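6-phospho-alpha-glucosidase (PDB 6VC6) probably hydrolyses 6-phospho-alpha-glucosides, such as phosphorylated maltose, using bound NAD and a manganese ion in the manner of family 4 glycoside hydrolases. Local coordinates at residues K3-I8 against Y75-F80; K34-D39 against S66-P71. One frame throughout, in Å; residues are numbered along the deposited sequence.

Contact 1 (K3-I8 against Y75-F80)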
ATOM      1  N   LYS A   3     -25.405  10.100   6.680  1.00 56.38           N
ATOM      2  CA  LYS A   3     -24.573   8.963   7.039  1.00 54.24           C
ATOM      3  C   LYS A   3     -24.231   8.181   5.778  1.00 56.30           C
ATOM      4  O   LYS A   3     -24.918   8.276   4.759  1.00 56.69           O
ATOM      5  CB  LYS A   3     -25.267   8.072   8.077  1.00 54.66           C
ATOM      6  CG  LYS A   3     -25.535   8.793   9.390  1.00 58.12           C
ATOM      7  CD  LYS A   3     -26.251   7.910  10.398  1.00 63.74           C
ATOM      8  CE  LYS A   3     -26.418   8.628  11.730  1.00 72.73           C
ATOM      9  NZ  LYS A   3     -25.923  10.035  11.679  1.00 73.00           N
ATOM     10  N   TYR A   4     -23.153   7.404   5.854  1.00 50.14           N
ATOM     11  CA  TYR A   4     -22.530   6.826   4.673  1.00 54.17           C
ATOM     12  C   TYR A   4     -22.590   5.303   4.698  1.00 48.34           C
ATOM     13  O   TYR A   4     -22.554   4.676   5.760  1.00 48.68           O
ATOM     14  CB  TYR A   4     -21.072   7.282   4.552  1.00 46.88           C
ATOM     15  CG  TYR A   4     -20.924   8.778   4.403  1.00 49.18           C
ATOM     16  CD1 TYR A   4     -20.956   9.375   3.150  1.00 50.26           C
ATOM     17  CD2 TYR A   4     -20.765   9.595   5.515  1.00 48.50           C
ATOM     18  CE1 TYR A   4     -20.826  10.743   3.008  1.00 55.13           C
ATOM     19  CE2 TYR A   4     -20.634  10.964   5.383  1.00 53.46           C
ATOM     20  CZ  TYR A   4     -20.665  11.532   4.127  1.00 51.67           C
ATOM     21  OH  TYR A   4     -20.535  12.894   3.988  1.00 50.64           O
ATOM     22  N   ASN A   5     -22.677   4.721   3.504  1.00 43.90           N
ATOM     23  CA  ASN A   5     -22.614   3.279   3.311  1.00 46.33           C
ATOM     24  C   ASN A   5     -21.216   2.903   2.838  1.00 45.10           C
ATOM     25  O   ASN A   5     -20.711   3.475   1.867  1.00 42.03           O
ATOM     26  CB  ASN A   5     -23.659   2.814   2.295  1.00 49.18           C
ATOM     27  CG  ASN A   5     -25.080   3.059   2.764  1.00 53.62           C
ATOM     28  OD1 ASN A   5     -25.336   3.207   3.959  1.00 49.23           O
ATOM     29  ND2 ASN A   5     -26.014   3.102   1.821  1.00 51.03           N
ATOM     30  N   VAL A   6     -20.596   1.945   3.523  1.00 48.29           N
ATOM     31  CA  VAL A   6     -19.212   1.564   3.272  1.00 47.27           C
ATOM     32  C   VAL A   6     -19.149   0.063   3.029  1.00 48.33           C
ATOM     33  O   VAL A   6     -19.855  -0.712   3.683  1.00 46.36           O
ATOM     34  CB  VAL A   6     -18.295   1.965   4.448  1.00 45.78           C
ATOM     35  CG1 VAL A   6     -16.854   1.550   4.182  1.00 42.48           C
ATOM     36  CG2 VAL A   6     -18.383   3.460   4.707  1.00 48.85           C
ATOM     37  N   CYS A   7     -18.306  -0.346   2.082  1.00 43.82           N
ATOM     38  CA  CYS A   7     -18.032  -1.755   1.833  1.00 45.27           C
ATOM     39  C   CYS A   7     -16.528  -1.977   1.833  1.00 42.76           C
ATOM     40  O   CYS A   7     -15.790  -1.243   1.167  1.00 41.75           O
ATOM     41  CB  CYS A   7     -18.633  -2.222   0.504  1.00 43.56           C
ATOM     42  SG  CYS A   7     -18.020  -3.835  -0.048  1.00 44.70           S
ATOM     43  N   ILE A   8     -16.080  -2.980   2.580  1.00 42.89           N
ATOM     44  CA  ILE A   8     -14.674  -3.365   2.622  1.00 39.80           C
ATOM     45  C   ILE A   8     -14.487  -4.569   1.711  1.00 40.21           C
ATOM     46  O   ILE A   8     -15.075  -5.632   1.945  1.00 40.41           O
ATOM     47  CB  ILE A   8     -14.215  -3.681   4.053  1.00 40.80           C
ATOM     48  CG1 ILE A   8     -14.193  -2.411   4.905  1.00 37.65           C
ATOM     49  CG2 ILE A   8     -12.841  -4.337   4.038  1.00 37.51           C
ATOM     50  CD1 ILE A   8     -13.840  -2.659   6.357  1.00 38.41           C
ATOM     51  N   TYR A  75     -21.974  -4.232  -3.238  1.00 40.89           N
ATOM     52  CA  TYR A  75     -21.655  -3.021  -3.982  1.00 44.64           C
ATOM     53  C   TYR A  75     -22.868  -2.158  -4.308  1.00 43.17           C
ATOM     54  O   TYR A  75     -22.703  -1.089  -4.905  1.00 45.83           O
ATOM     55  CB  TYR A  75     -20.927  -3.387  -5.280  1.00 42.68           C
ATOM     56  CG  TYR A  75     -19.684  -4.224  -5.070  1.00 42.82           C
ATOM     57  CD1 TYR A  75     -18.890  -4.055  -3.944  1.00 43.78           C
ATOM     58  CD2 TYR A  75     -19.306  -5.185  -6.000  1.00 37.73           C
ATOM     59  CE1 TYR A  75     -17.755  -4.819  -3.747  1.00 42.48           C
ATOM     60  CE2 TYR A  75     -18.172  -5.953  -5.814  1.00 41.99           C
ATOM     61  CZ  TYR A  75     -17.401  -5.765  -4.685  1.00 43.98           C
ATOM     62  OH  TYR A  75     -16.271  -6.527  -4.495  1.00 43.30           O
ATOM     63  N   LYS A  76     -24.072  -2.579  -3.937  1.00 43.71           N
ATOM     64  CA  LYS A  76     -25.267  -1.819  -4.281  1.00 48.79           C
ATOM     65  C   LYS A  76     -25.453  -0.652  -3.319  1.00 46.50           C
ATOM     66  O   LYS A  76     -25.431  -0.832  -2.096  1.00 44.70           O
ATOM     67  CB  LYS A  76     -26.499  -2.722  -4.266  1.00 44.13           C
ATOM     68  CG  LYS A  76     -26.841  -3.312  -5.624  1.00 54.16           C
ATOM     69  CD  LYS A  76     -28.333  -3.566  -5.760  1.00 56.78           C
ATOM     70  CE  LYS A  76     -28.703  -4.952  -5.262  1.00 65.52           C
ATOM     71  NZ  LYS A  76     -28.270  -6.013  -6.213  1.00 71.24           N
ATOM     72  N   ASP A  77     -25.633   0.546  -3.879  1.00 48.80           N
ATOM     73  CA  ASP A  77     -25.905   1.765  -3.115  1.00 50.59           C
ATOM     74  C   ASP A  77     -24.815   2.020  -2.071  1.00 52.68           C
ATOM     75  O   ASP A  77     -25.069   2.103  -0.867  1.00 51.06           O
ATOM     76  CB  ASP A  77     -27.293   1.701  -2.467  1.00 54.12           C
ATOM     77  CG  ASP A  77     -27.743   3.041  -1.917  1.00 71.65           C
ATOM     78  OD1 ASP A  77     -27.900   3.157  -0.683  1.00 77.58           O
ATOM     79  OD2 ASP A  77     -27.938   3.980  -2.717  1.00 76.35           O
HETATM   80  N   MSE A  78     -23.586   2.144  -2.558  1.00 47.62           N
HETATM   81  CA  MSE A  78     -22.446   2.394  -1.686  1.00 44.12           C
HETATM   82  C   MSE A  78     -21.850   3.775  -1.933  1.00 44.72           C
HETATM   83  O   MSE A  78     -21.802   4.247  -3.069  1.00 41.45           O
HETATM   84  CB  MSE A  78     -21.375   1.319  -1.880  1.00 49.34           C
HETATM   85  CG  MSE A  78     -21.742  -0.033  -1.290  1.00 43.45           C
HETATM   86 SE   MSE A  78     -21.693  -0.040   0.659  1.00 57.18          SE
HETATM   87  CE  MSE A  78     -23.323  -1.054   1.000  1.00 52.57           C
ATOM     88  N   ASP A  79     -21.404   4.423  -0.858  1.00 40.60           N
ATOM     89  CA  ASP A  79     -20.722   5.706  -0.968  1.00 45.35           C
ATOM     90  C   ASP A  79     -19.209   5.545  -1.017  1.00 44.77           C
ATOM     91  O   ASP A  79     -18.529   6.297  -1.723  1.00 41.06           O
ATOM     92  CB  ASP A  79     -21.107   6.614   0.203  1.00 45.12           C
ATOM     93  CG  ASP A  79     -22.583   6.958   0.217  1.00 49.57           C
ATOM     94  OD1 ASP A  79     -23.074   7.524  -0.783  1.00 54.11           O
ATOM     95  OD2 ASP A  79     -23.252   6.663   1.230  1.00 44.52           O
ATOM     96  N   PHE A  80     -18.671   4.575  -0.282  1.00 40.06           N
ATOM     97  CA  PHE A  80     -17.235   4.348  -0.219  1.00 42.39           C
ATOM     98  C   PHE A  80     -16.950   2.857  -0.292  1.00 40.72           C
ATOM     99  O   PHE A  80     -17.659   2.049   0.315  1.00 42.26           O
ATOM    100  CB  PHE A  80     -16.633   4.924   1.068  1.00 40.34           C
ATOM    101  CG  PHE A  80     -16.500   6.418   1.060  1.00 43.65           C
ATOM    102  CD1 PHE A  80     -15.395   7.025   0.487  1.00 39.43           C
ATOM    103  CD2 PHE A  80     -17.478   7.217   1.628  1.00 41.68           C
ATOM    104  CE1 PHE A  80     -15.269   8.401   0.479  1.00 39.57           C
ATOM    105  CE2 PHE A  80     -17.357   8.593   1.624  1.00 43.80           C
ATOM    106  CZ  PHE A  80     -16.250   9.185   1.048  1.00 41.01           C
TER
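Strand 4-9, the first strand of the NAD-binding Rossmann-type domain, meets here the turn that follows helix 71-75 and runs into strand 80-83. Asp-79, just ahead of that strand, folds its carboxylate back onto the backbone of Asn-5: OD2 takes up the Asn-5 N-H at 3.0 Å in a nearly straight bond (171°), through the lone pair anti to OD1. With CG beside its own backbone N (chi1 -63°), Asp-79 brings its carboxylate to the N-H and its own N-H to the C=O of one and the same residue, Asn-5; the Phe-80 N-H ends on that oxygen too. Asn-5 suits its place through its amide: Asn-5 ND2 gives a hydrogen bond to Asp-77 O at 3.0 Å, close to the amide plane, and so holds the turn against the strand. From here the two segments run parallel, Val-6 pairing with Phe-80 and Cys-7 N bonding to Phe-80 O, the 1-4 pairing of the Rossmann strand order 3-2-1-4-5-6, in which the chain crosses to the other side of its first strand. On the Val-6 face, the edge of the Phe-80 ring points to the face of Tyr-4 in an offset edge-to-face pair, planes at 65°, packed against helix 318-331. Beyond the backbone, on the Asn-5 and Cys-7 side, the flexible chain of Met-78, a selenomethionine, bends so that SE rests 3.8 Å from Cys-7 CB. Small enough to fit beside an aromatic, Cys-7 lays SG at the edge of the Tyr-75 ring, 3.8 Å from CE1.

Contact 2 (K34-D39 against S66-P71). With NAD (nicotinamide-adenine-dinucleotide), chain G.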
ATOM      1  N   LYS A  34     -24.412   1.913   7.123  1.00 52.79           N
ATOM      2  CA  LYS A  34     -24.350   0.519   6.714  1.00 49.80           C
ATOM      3  C   LYS A  34     -22.913   0.161   6.365  1.00 53.24           C
ATOM      4  O   LYS A  34     -22.206   0.950   5.734  1.00 51.49           O
ATOM      5  CB  LYS A  34     -25.272   0.261   5.516  1.00 50.89           C
ATOM      6  CG  LYS A  34     -25.328  -1.183   5.053  1.00 52.70           C
ATOM      7  CD  LYS A  34     -26.078  -1.293   3.736  1.00 48.35           C
ATOM      8  CE  LYS A  34     -26.146  -2.731   3.251  1.00 49.17           C
ATOM      9  NZ  LYS A  34     -26.690  -2.823   1.868  1.00 54.44           N
ATOM     10  N   LEU A  35     -22.490  -1.032   6.783  1.00 48.22           N
ATOM     11  CA  LEU A  35     -21.165  -1.553   6.472  1.00 47.58           C
ATOM     12  C   LEU A  35     -21.298  -2.989   5.991  1.00 49.29           C
ATOM     13  O   LEU A  35     -22.018  -3.786   6.600  1.00 48.96           O
ATOM     14  CB  LEU A  35     -20.233  -1.486   7.686  1.00 47.56           C
ATOM     15  CG  LEU A  35     -18.890  -2.203   7.521  1.00 47.29           C
ATOM     16  CD1 LEU A  35     -17.949  -1.392   6.641  1.00 46.57           C
ATOM     17  CD2 LEU A  35     -18.256  -2.489   8.871  1.00 47.23           C
ATOM     18  N   VAL A  36     -20.607  -3.315   4.900  1.00 43.80           N
ATOM     19  CA  VAL A  36     -20.639  -4.649   4.312  1.00 44.48           C
ATOM     20  C   VAL A  36     -19.208  -5.121   4.097  1.00 46.38           C
ATOM     21  O   VAL A  36     -18.410  -4.426   3.460  1.00 44.13           O
ATOM     22  CB  VAL A  36     -21.414  -4.675   2.980  1.00 44.06           C
ATOM     23  CG1 VAL A  36     -21.440  -6.087   2.414  1.00 45.60           C
ATOM     24  CG2 VAL A  36     -22.825  -4.151   3.171  1.00 44.34           C
ATOM     25  N   LEU A  37     -18.887  -6.298   4.624  1.00 47.15           N
ATOM     26  CA  LEU A  37     -17.605  -6.940   4.365  1.00 44.54           C
ATOM     27  C   LEU A  37     -17.769  -7.905   3.197  1.00 45.36           C
ATOM     28  O   LEU A  37     -18.599  -8.818   3.252  1.00 44.26           O
ATOM     29  CB  LEU A  37     -17.101  -7.684   5.602  1.00 45.67           C
ATOM     30  CG  LEU A  37     -16.903  -6.897   6.898  1.00 42.64           C
ATOM     31  CD1 LEU A  37     -16.304  -7.797   7.969  1.00 47.60           C
ATOM     32  CD2 LEU A  37     -16.023  -5.680   6.666  1.00 43.73           C
ATOM     33  N   PHE A  38     -16.988  -7.703   2.141  1.00 43.53           N
ATOM     34  CA  PHE A  38     -16.995  -8.595   0.992  1.00 42.57           C
ATOM     35  C   PHE A  38     -15.666  -9.330   0.893  1.00 42.70           C
ATOM     36  O   PHE A  38     -14.609  -8.771   1.202  1.00 42.22           O
ATOM     37  CB  PHE A  38     -17.262  -7.838  -0.312  1.00 42.97           C
ATOM     38  CG  PHE A  38     -17.244  -8.719  -1.532  1.00 42.68           C
ATOM     39  CD1 PHE A  38     -18.352  -9.475  -1.874  1.00 44.46           C
ATOM     40  CD2 PHE A  38     -16.111  -8.802  -2.326  1.00 44.68           C
ATOM     41  CE1 PHE A  38     -18.336 -10.290  -2.990  1.00 44.46           C
ATOM     42  CE2 PHE A  38     -16.089  -9.617  -3.444  1.00 47.18           C
ATOM     43  CZ  PHE A  38     -17.203 -10.362  -3.775  1.00 48.25           C
ATOM     44  N   ASP A  39     -15.732 -10.584   0.455  1.00 45.02           N
ATOM     45  CA  ASP A  39     -14.547 -11.403   0.250  1.00 46.42           C
ATOM     46  C   ASP A  39     -14.932 -12.583  -0.628  1.00 43.37           C
ATOM     47  O   ASP A  39     -16.102 -12.966  -0.704  1.00 46.62           O
ATOM     48  CB  ASP A  39     -13.956 -11.886   1.580  1.00 39.79           C
ATOM     49  CG  ASP A  39     -12.487 -12.252   1.467  1.00 44.53           C
ATOM     50  OD1 ASP A  39     -12.134 -13.042   0.567  1.00 36.82           O
ATOM     51  OD2 ASP A  39     -11.686 -11.749   2.282  1.00 43.51           O
ATOM     52  N   SER A  66     -22.984  -6.380   7.950  1.00 45.15           N
ATOM     53  CA  SER A  66     -23.138  -7.674   7.297  1.00 46.82           C
ATOM     54  C   SER A  66     -21.833  -8.029   6.600  1.00 50.21           C
ATOM     55  O   SER A  66     -21.017  -7.160   6.285  1.00 47.54           O
ATOM     56  CB  SER A  66     -24.298  -7.666   6.293  1.00 46.46           C
ATOM     57  OG  SER A  66     -24.176  -6.592   5.378  1.00 60.42           O
ATOM     58  N   TYR A  67     -21.644  -9.328   6.376  1.00 41.66           N
ATOM     59  CA  TYR A  67     -20.530  -9.832   5.588  1.00 48.09           C
ATOM     60  C   TYR A  67     -21.063 -10.837   4.579  1.00 44.46           C
ATOM     61  O   TYR A  67     -21.970 -11.616   4.886  1.00 44.75           O
ATOM     62  CB  TYR A  67     -19.443 -10.468   6.471  1.00 44.44           C
ATOM     63  CG  TYR A  67     -19.868 -11.702   7.239  1.00 47.65           C
ATOM     64  CD1 TYR A  67     -20.415 -11.597   8.512  1.00 49.61           C
ATOM     65  CD2 TYR A  67     -19.695 -12.973   6.704  1.00 46.44           C
ATOM     66  CE1 TYR A  67     -20.794 -12.721   9.223  1.00 51.86           C
ATOM     67  CE2 TYR A  67     -20.071 -14.102   7.407  1.00 45.75           C
ATOM     68  CZ  TYR A  67     -20.619 -13.971   8.665  1.00 51.01           C
ATOM     69  OH  TYR A  67     -20.995 -15.093   9.367  1.00 58.15           O
ATOM     70  N   THR A  68     -20.502 -10.810   3.371  1.00 45.47           N
ATOM     71  CA  THR A  68     -21.044 -11.599   2.278  1.00 41.63           C
ATOM     72  C   THR A  68     -19.951 -11.917   1.270  1.00 45.95           C
ATOM     73  O   THR A  68     -18.880 -11.303   1.264  1.00 45.55           O
ATOM     74  CB  THR A  68     -22.194 -10.867   1.575  1.00 47.50           C
ATOM     75  OG1 THR A  68     -22.683 -11.667   0.492  1.00 46.38           O
ATOM     76  CG2 THR A  68     -21.713  -9.530   1.029  1.00 48.68           C
ATOM     77  N   THR A  69     -20.241 -12.900   0.417  1.00 45.92           N
ATOM     78  CA  THR A  69     -19.424 -13.208  -0.751  1.00 45.79           C
ATOM     79  C   THR A  69     -20.193 -12.963  -2.045  1.00 46.65           C
ATOM     80  O   THR A  69     -19.827 -13.497  -3.096  1.00 47.79           O
ATOM     81  CB  THR A  69     -18.918 -14.651  -0.698  1.00 46.99           C
ATOM     82  OG1 THR A  69     -19.966 -15.542  -1.101  1.00 45.78           O
ATOM     83  CG2 THR A  69     -18.468 -15.008   0.712  1.00 45.75           C
ATOM     84  N   ASP A  70     -21.259 -12.166  -1.980  1.00 44.04           N
ATOM     85  CA  ASP A  70     -22.092 -11.848  -3.130  1.00 48.19           C
ATOM     86  C   ASP A  70     -21.823 -10.415  -3.563  1.00 53.04           C
ATOM     87  O   ASP A  70     -22.019  -9.488  -2.761  1.00 47.88           O
ATOM     88  CB  ASP A  70     -23.570 -12.036  -2.786  1.00 51.71           C
ATOM     89  CG  ASP A  70     -24.494 -11.666  -3.931  1.00 58.01           C
ATOM     90  OD1 ASP A  70     -24.059 -11.721  -5.099  1.00 59.40           O
ATOM     91  OD2 ASP A  70     -25.663 -11.318  -3.658  1.00 65.50           O
ATOM     92  N   PRO A  71     -21.372 -10.183  -4.799  1.00 51.17           N
ATOM     93  CA  PRO A  71     -21.067  -8.801  -5.215  1.00 50.04           C
ATOM     94  C   PRO A  71     -22.275  -7.881  -5.204  1.00 52.12           C
ATOM     95  O   PRO A  71     -22.136  -6.690  -4.900  1.00 57.92           O
ATOM     96  CB  PRO A  71     -20.503  -8.981  -6.632  1.00 49.32           C
ATOM     97  CG  PRO A  71     -20.045 -10.402  -6.691  1.00 53.96           C
ATOM     98  CD  PRO A  71     -20.997 -11.168  -5.827  1.00 49.33           C
TER
HETATM   99  PA  NAD G 503      -4.572 -11.156   3.844  1.00 40.71           P
HETATM  100  O1A NAD G 503      -4.619 -11.317   5.344  1.00 40.30           O
HETATM  101  O2A NAD G 503      -4.274 -12.348   2.966  1.00 43.12           O
HETATM  102  O5B NAD G 503      -5.964 -10.514   3.356  1.00 43.04           O
HETATM  103  C5B NAD G 503      -6.336 -10.552   1.983  1.00 41.79           C
HETATM  104  C4B NAD G 503      -7.827 -10.821   1.870  1.00 40.45           C
HETATM  105  O4B NAD G 503      -8.294 -10.440   0.574  1.00 41.15           O
HETATM  106  C3B NAD G 503      -8.117 -12.304   2.041  1.00 40.41           C
HETATM  107  O3B NAD G 503      -9.135 -12.481   3.027  1.00 40.36           O
HETATM  108  C2B NAD G 503      -8.631 -12.766   0.695  1.00 39.24           C
HETATM  109  O2B NAD G 503      -9.698 -13.703   0.856  1.00 43.08           O
HETATM  110  C1B NAD G 503      -9.119 -11.481   0.050  1.00 38.24           C
HETATM  111  N9A NAD G 503      -9.041 -11.542  -1.430  1.00 37.31           N
HETATM  112  C8A NAD G 503      -8.035 -12.045  -2.170  1.00 43.58           C
HETATM  113  N7A NAD G 503      -8.310 -11.942  -3.497  1.00 42.42           N
HETATM  114  C5A NAD G 503      -9.519 -11.364  -3.616  1.00 39.88           C
HETATM  115  C6A NAD G 503     -10.413 -10.959  -4.729  1.00 40.55           C
HETATM  116  N6A NAD G 503     -10.058 -11.157  -6.021  1.00 40.85           N
HETATM  117  N1A NAD G 503     -11.595 -10.386  -4.410  1.00 42.71           N
HETATM  118  C2A NAD G 503     -11.964 -10.182  -3.131  1.00 42.51           C
HETATM  119  N3A NAD G 503     -11.205 -10.524  -2.076  1.00 43.05           N
HETATM  120  C4A NAD G 503      -9.998 -11.109  -2.251  1.00 38.87           C
HETATM  121  O3  NAD G 503      -3.534  -9.984   3.469  1.00 40.65           O
HETATM  122  PN  NAD G 503      -3.121  -8.826   4.505  1.00 40.40           P
HETATM  123  O1N NAD G 503      -1.737  -9.130   5.031  1.00 36.68           O
HETATM  124  O2N NAD G 503      -4.263  -8.563   5.458  1.00 35.23           O
HETATM  125  O5D NAD G 503      -3.010  -7.585   3.492  1.00 37.98           O
HETATM  126  C5D NAD G 503      -4.187  -6.917   3.045  1.00 37.33           C
HETATM  127  C4D NAD G 503      -3.816  -6.028   1.867  1.00 40.68           C
HETATM  128  O4D NAD G 503      -3.542  -4.701   2.323  1.00 39.64           O
HETATM  129  C3D NAD G 503      -2.552  -6.538   1.191  1.00 39.39           C
HETATM  130  O3D NAD G 503      -2.757  -6.558  -0.223  1.00 39.87           O
HETATM  131  C2D NAD G 503      -1.501  -5.502   1.512  1.00 36.49           C
HETATM  132  O2D NAD G 503      -0.569  -5.359   0.439  1.00 38.34           O
HETATM  133  C1D NAD G 503      -2.344  -4.253   1.688  1.00 39.43           C
HETATM  134  N1N NAD G 503      -1.659  -3.217   2.456  1.00 38.32           N
HETATM  135  C2N NAD G 503      -1.339  -2.098   1.806  1.00 39.57           C
HETATM  136  C3N NAD G 503      -0.690  -1.058   2.446  1.00 42.64           C
HETATM  137  C7N NAD G 503      -0.350   0.175   1.665  1.00 41.80           C
HETATM  138  O7N NAD G 503       0.422   0.992   2.138  1.00 39.00           O
HETATM  139  N7N NAD G 503      -0.899   0.336   0.461  1.00 37.90           N
HETATM  140  C4N NAD G 503      -0.380  -1.181   3.795  1.00 42.72           C
HETATM  141  C5N NAD G 503      -0.720  -2.359   4.452  1.00 41.64           C
HETATM  142  C6N NAD G 503      -1.373  -3.372   3.756  1.00 38.14           C
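The adenosine end of the NAD pocket lies where strand 32-38 leaves the sheet beside edge strand 64-68. The strands run parallel: Ser-66 N bonds to Leu-35 O, Leu-37 N to Ser-66 O at 2.8 Å, and Thr-68 N to Leu-37 O at 2.8 Å, while a weak bond from Asp-39 N to Thr-68 O marks where they part. Beta-branched Val-36 and Thr-68 suit the extended backbone, and their CG1 and CG2 methyls meet at 3.7 Å. Phe-38 swings its ring away from its own backbone N (chi1 179°) and past the end of the edge strand, CE1 lying 4.0 Å from Pro-71 CD at the start of helix 71-75; Tyr-75 packs on it too. A serine in place of Phe-38 would probably open a gap beside Pro-71 and leave the Tyr-75 ring without its aromatic neighbour. Asp-39 takes both ribose hydroxyls, OD1 receiving NAD O2B at 2.5 Å and OD2 receiving O3B at 2.8 Å; Gly-12 N also bonds to OD2. An acidic residue after the second strand, gripping the adenosine ribose diol, is a hallmark of NAD-binding Rossmann folds.

How the contacts relate
Contacts 1 and 2 belong to one mixed sheet, their centres about 10 Å apart, in the order 64-68, 32-38, 4-9, 80-83. Strands 4-9 and 32-38 are neighbours, and probable hydrogen bonds of Ile-8 with Val-36 and Phe-38 join the two contacts directly. Along the chain, contact 2 is nested within contact 1: the chain leaves 3-8, passes 34-39 and, through helix 42-59, reaches 66-71 at the sheet edge, then follows helix 71-75 back to 75-80 on the far side of the first strand. The side chain of Asn-5 also packs on that of Lys-34. Together they build the part of the sheet whose strand ends serve the bound NAD.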